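Local coordinates for Alr2269 protein (Nostoc sp., PDB 3MC9), which is an Omp85-family protein of the cyanobacterial outer membrane whose periplasmic POTRA domains probably help to recognise and assemble beta-barrel proteins, at residues I108-S120 with V128-L140. Numbering follows the deposited sequence.
Sequences IFGTGFFSNVQAS and VRVSFIVQPNPVL
I108 packs on the face of the antiparallel pair 116-120/128-136 that carries V117, A119, F132 and V134, the densely packed side, where all but A119 are buried. CD1 of I108 reaches CD1 of F132 at 3.7 Å; with CG1 beside the backbone N (chi1 -66°), CG2 is left anti to it and meets V134 CG1 at 4.0 Å, the two side chains crossing at about a right angle. V134 CG2 comes 3.6 Å from F114 CE1; the edge of that ring is met by the backbone carbonyl of Q135. Helix 98-110 backs this layer through I105, which touches V117 and A119. Strand 62-71, helices 78-87 and 98-110, then hairpin 114-124/127-136, with 62-71 parallel beside 127-136, give the beta-alpha-alpha-beta-beta order of a POTRA domain. The hairpin's ladder has two bonds at each of S120/S131 and Q118/I133, S120 N to S131 O measuring 2.7 Å (N-H...O 173°). At Q135 they are split: its N bonds to N116 O, its O to S115 N at 2.9 Å, nearly along the C=O axis, marking a one-residue beta bulge. Beyond it N137 N binds F113 O at 2.7 Å, while N137 ND2 is held by L174 O, tying the hairpin's exit to the segment preceding helix 176-192. At this corner a water joins S115 OG to P136 O. The other sheet face, bearing N116, Q118, S120, S131, I133 and Q135, is partly exposed throughout and more polar. S120 CB touches I133 CD1 at 3.7 Å, and a water donates to S120 O and R129 O while also meeting S131 OG.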
loop_
_atom_site.group_PDB
_atom_site.type_symbol
_atom_site.label_atom_id
_atom_site.label_comp_id
_atom_site.label_asym_id
_atom_site.label_seq_id
_atom_site.Cartn_x
_atom_site.Cartn_y
_atom_site.Cartn_z
ATOM N N ILE A 108 -0.852 -2.165 -8.833
ATOM C CA ILE A 108 0.312 -1.453 -8.314
ATOM C C ILE A 108 0.181 -1.292 -6.780
ATOM O O ILE A 108 1.130 -1.558 -6.031
ATOM C CB ILE A 108 0.528 -0.107 -9.051
ATOM C CG1 ILE A 108 0.906 -0.380 -10.513
ATOM C CG2 ILE A 108 1.630 0.721 -8.385
ATOM C CD1 ILE A 108 0.673 0.815 -11.463
ATOM N N PHE A 109 -0.997 -0.890 -6.315
ATOM C CA PHE A 109 -1.233 -0.771 -4.885
ATOM C C PHE A 109 -1.045 -2.121 -4.225
ATOM O O PHE A 109 -0.492 -2.204 -3.127
ATOM C CB PHE A 109 -2.660 -0.302 -4.589
ATOM C CG PHE A 109 -2.798 1.173 -4.440
ATOM C CD1 PHE A 109 -2.124 1.842 -3.424
ATOM C CD2 PHE A 109 -3.641 1.898 -5.277
ATOM C CE1 PHE A 109 -2.258 3.236 -3.277
ATOM C CE2 PHE A 109 -3.802 3.288 -5.119
ATOM C CZ PHE A 109 -3.099 3.957 -4.132
ATOM N N GLY A 110 -1.525 -3.163 -4.912
ATOM C CA GLY A 110 -1.455 -4.533 -4.439
ATOM C C GLY A 110 -0.060 -4.975 -4.080
ATOM O O GLY A 110 0.109 -5.751 -3.173
ATOM N N THR A 111 0.949 -4.480 -4.784
ATOM C CA THR A 111 2.333 -4.792 -4.424
ATOM C C THR A 111 2.666 -4.344 -2.994
ATOM O O THR A 111 3.566 -4.885 -2.381
ATOM C CB THR A 111 3.345 -4.112 -5.364
ATOM O OG1 THR A 111 3.348 -2.685 -5.136
ATOM C CG2 THR A 111 3.021 -4.433 -6.820
ATOM N N GLY A 112 1.964 -3.329 -2.495
ATOM C CA GLY A 112 2.156 -2.874 -1.128
ATOM C C GLY A 112 3.234 -1.826 -0.909
ATOM O O GLY A 112 3.367 -1.325 0.201
ATOM N N PHE A 113 4.006 -1.482 -1.940
ATOM C CA PHE A 113 5.116 -0.546 -1.741
ATOM C C PHE A 113 4.760 0.940 -1.884
ATOM O O PHE A 113 5.605 1.790 -1.585
ATOM C CB PHE A 113 6.275 -0.859 -2.678
ATOM C CG PHE A 113 6.945 -2.170 -2.414
ATOM C CD1 PHE A 113 7.745 -2.340 -1.301
ATOM C CD2 PHE A 113 6.809 -3.225 -3.306
ATOM C CE1 PHE A 113 8.382 -3.554 -1.061
ATOM C CE2 PHE A 113 7.435 -4.431 -3.080
ATOM C CZ PHE A 113 8.229 -4.601 -1.958
ATOM N N PHE A 114 3.534 1.268 -2.295
ATOM C CA PHE A 114 3.188 2.659 -2.632
ATOM C C PHE A 114 2.037 3.239 -1.852
ATOM O O PHE A 114 1.060 2.548 -1.582
ATOM C CB PHE A 114 2.841 2.746 -4.115
ATOM C CG PHE A 114 3.850 2.107 -4.979
ATOM C CD1 PHE A 114 5.008 2.789 -5.335
ATOM C CD2 PHE A 114 3.682 0.798 -5.404
ATOM C CE1 PHE A 114 5.968 2.174 -6.125
ATOM C CE2 PHE A 114 4.612 0.198 -6.189
ATOM C CZ PHE A 114 5.764 0.872 -6.552
ATOM N N SER A 115 2.139 4.529 -1.531
ATOM C CA SER A 115 1.085 5.244 -0.814
ATOM C C SER A 115 0.094 5.896 -1.790
ATOM O O SER A 115 -1.070 6.112 -1.460
ATOM C CB SER A 115 1.696 6.301 0.123
ATOM O OG SER A 115 2.701 7.080 -0.538
ATOM N N ASN A 116 0.559 6.205 -2.997
ATOM C CA ASN A 116 -0.312 6.761 -4.030
ATOM C C ASN A 116 0.072 6.252 -5.414
ATOM O O ASN A 116 1.247 6.036 -5.706
ATOM C CB ASN A 116 -0.290 8.301 -4.005
ATOM C CG ASN A 116 -1.484 8.924 -4.742
ATOM O OD1 ASN A 116 -1.351 9.982 -5.360
ATOM N ND2 ASN A 116 -2.649 8.268 -4.677
ATOM N N VAL A 117 -0.946 6.058 -6.246
ATOM C CA VAL A 117 -0.801 5.565 -7.600
ATOM C C VAL A 117 -1.877 6.197 -8.478
ATOM O O VAL A 117 -3.058 6.193 -8.121
ATOM C CB VAL A 117 -1.012 4.038 -7.674
ATOM C CG1 VAL A 117 -0.791 3.552 -9.105
ATOM C CG2 VAL A 117 -0.105 3.313 -6.691
ATOM N N GLN A 118 -1.468 6.750 -9.614
ATOM C CA GLN A 118 -2.425 7.188 -10.616
ATOM C C GLN A 118 -1.924 6.914 -12.025
ATOM O O GLN A 118 -0.730 6.735 -12.245
ATOM C CB GLN A 118 -2.728 8.676 -10.443
ATOM C CG GLN A 118 -1.498 9.556 -10.380
ATOM C CD GLN A 118 -1.828 11.021 -10.088
ATOM O OE1 GLN A 118 -2.153 11.796 -10.995
ATOM N NE2 GLN A 118 -1.727 11.406 -8.826
ATOM N N ALA A 119 -2.858 6.891 -12.964
ATOM C CA ALA A 119 -2.550 6.787 -14.381
ATOM C C ALA A 119 -2.873 8.119 -15.044
ATOM O O ALA A 119 -3.994 8.650 -14.909
ATOM C CB ALA A 119 -3.340 5.690 -15.011
ATOM N N SER A 120 -1.881 8.653 -15.753
ATOM C CA SER A 120 -2.025 9.884 -16.517
ATOM C C SER A 120 -1.832 9.573 -18.026
ATOM O O SER A 120 -0.728 9.248 -18.446
ATOM C CB SER A 120 -0.993 10.897 -16.012
ATOM O OG SER A 120 -1.120 12.146 -16.671
ATOM N N VAL A 128 -1.620 6.359 -27.178
ATOM C CA VAL A 128 -1.586 7.061 -25.908
ATOM C C VAL A 128 -0.297 6.742 -25.154
ATOM O O VAL A 128 0.124 5.575 -25.091
ATOM C CB VAL A 128 -2.793 6.737 -25.044
ATOM C CG1 VAL A 128 -2.816 7.665 -23.819
ATOM C CG2 VAL A 128 -4.076 6.918 -25.842
ATOM N N ARG A 129 0.323 7.793 -24.606
ATOM C CA ARG A 129 1.437 7.633 -23.694
ATOM C C ARG A 129 0.867 7.579 -22.284
ATOM O O ARG A 129 0.317 8.560 -21.791
ATOM C CB ARG A 129 2.447 8.768 -23.834
ATOM C CG ARG A 129 3.037 8.887 -25.238
ATOM C CD ARG A 129 3.795 10.197 -25.450
ATOM N NE ARG A 129 5.215 10.103 -25.117
ATOM C CZ ARG A 129 5.830 10.748 -24.124
ATOM N NH1 ARG A 129 5.171 11.571 -23.306
ATOM N NH2 ARG A 129 7.140 10.576 -23.945
ATOM N N VAL A 130 0.953 6.416 -21.652
ATOM C CA VAL A 130 0.344 6.225 -20.323
ATOM C C VAL A 130 1.434 6.345 -19.266
ATOM O O VAL A 130 2.395 5.572 -19.265
ATOM C CB VAL A 130 -0.374 4.865 -20.208
ATOM C CG1 VAL A 130 -0.893 4.633 -18.789
ATOM C CG2 VAL A 130 -1.540 4.773 -21.213
ATOM N N SER A 131 1.291 7.341 -18.394
ATOM C CA SER A 131 2.195 7.519 -17.270
ATOM C C SER A 131 1.571 6.991 -15.982
ATOM O O SER A 131 0.483 7.408 -15.582
ATOM C CB SER A 131 2.589 8.992 -17.132
ATOM O OG SER A 131 3.493 9.351 -18.161
ATOM N N PHE A 132 2.248 6.036 -15.360
ATOM C CA PHE A 132 1.872 5.571 -14.035
ATOM C C PHE A 132 2.748 6.351 -13.086
ATOM O O PHE A 132 3.978 6.221 -13.119
ATOM C CB PHE A 132 2.071 4.068 -13.877
ATOM C CG PHE A 132 1.097 3.250 -14.681
ATOM C CD1 PHE A 132 -0.229 3.113 -14.269
ATOM C CD2 PHE A 132 1.494 2.644 -15.864
ATOM C CE1 PHE A 132 -1.136 2.376 -15.020
ATOM C CE2 PHE A 132 0.599 1.910 -16.618
ATOM C CZ PHE A 132 -0.726 1.779 -16.203
ATOM N N ILE A 133 2.118 7.195 -12.277
ATOM C CA ILE A 133 2.839 8.044 -11.344
ATOM C C ILE A 133 2.621 7.477 -9.958
ATOM O O ILE A 133 1.494 7.344 -9.488
ATOM C CB ILE A 133 2.389 9.516 -11.464
ATOM C CG1 ILE A 133 2.646 10.009 -12.893
ATOM C CG2 ILE A 133 3.140 10.401 -10.447
ATOM C CD1 ILE A 133 1.644 11.012 -13.390
ATOM N N VAL A 134 3.717 7.103 -9.314
ATOM C CA VAL A 134 3.643 6.358 -8.077
ATOM C C VAL A 134 4.468 7.066 -7.008
ATOM O O VAL A 134 5.472 7.707 -7.313
ATOM C CB VAL A 134 4.131 4.916 -8.271
ATOM C CG1 VAL A 134 3.360 4.231 -9.411
ATOM C CG2 VAL A 134 5.631 4.871 -8.540
ATOM N N GLN A 135 4.023 6.954 -5.764
ATOM C CA GLN A 135 4.704 7.551 -4.624
ATOM C C GLN A 135 5.102 6.413 -3.717
ATOM O O GLN A 135 4.247 5.816 -3.064
ATOM C CB GLN A 135 3.785 8.530 -3.893
ATOM C CG GLN A 135 4.437 9.291 -2.731
ATOM C CD GLN A 135 5.832 9.837 -3.041
ATOM O OE1 GLN A 135 6.804 9.437 -2.410
ATOM N NE2 GLN A 135 5.930 10.755 -3.998
ATOM N N PRO A 136 6.399 6.063 -3.708
ATOM C CA PRO A 136 6.835 4.990 -2.827
ATOM C C PRO A 136 6.500 5.277 -1.366
ATOM O O PRO A 136 6.513 6.431 -0.935
ATOM C CB PRO A 136 8.357 4.952 -3.031
ATOM C CG PRO A 136 8.595 5.616 -4.335
ATOM C CD PRO A 136 7.496 6.599 -4.530
ATOM N N ASN A 137 6.190 4.224 -0.617
ATOM C CA ASN A 137 5.983 4.351 0.831
ATOM C C ASN A 137 7.268 4.856 1.480
ATOM O O ASN A 137 8.360 4.600 0.964
ATOM C CB ASN A 137 5.640 2.998 1.450
ATOM C CG ASN A 137 4.185 2.593 1.250
ATOM O OD1 ASN A 137 3.277 3.423 1.278
ATOM N ND2 ASN A 137 3.964 1.304 1.078
ATOM N N PRO A 138 7.154 5.556 2.614
ATOM C CA PRO A 138 8.367 5.919 3.326
ATOM C C PRO A 138 8.959 4.709 4.036
ATOM O O PRO A 138 8.303 3.665 4.126
ATOM C CB PRO A 138 7.866 6.921 4.360
ATOM C CG PRO A 138 6.506 6.429 4.693
ATOM C CD PRO A 138 5.952 5.841 3.413
ATOM N N VAL A 139 10.183 4.850 4.528
ATOM C CA VAL A 139 10.819 3.808 5.342
ATOM C C VAL A 139 10.030 3.697 6.643
ATOM O O VAL A 139 9.717 4.706 7.260
ATOM C CB VAL A 139 12.289 4.161 5.651
ATOM C CG1 VAL A 139 12.947 3.071 6.490
ATOM C CG2 VAL A 139 13.072 4.386 4.351
ATOM N N LEU A 140 9.664 2.477 7.034
ATOM C CA LEU A 140 8.907 2.274 8.284
ATOM C C LEU A 140 9.804 2.541 9.492
ATOM O O LEU A 140 10.792 1.825 9.716
ATOM C CB LEU A 140 8.325 0.860 8.352
ATOM C CG LEU A 140 7.489 0.510 9.586
ATOM C CD1 LEU A 140 6.191 1.333 9.633
ATOM C CD2 LEU A 140 7.186 -0.968 9.613
HETATM O O HOH W 1 4.893 7.637 0.706
HETATM O O HOH W 2 0.369 9.343 -7.575
HETATM O O HOH W 3 1.660 10.081 -20.162
#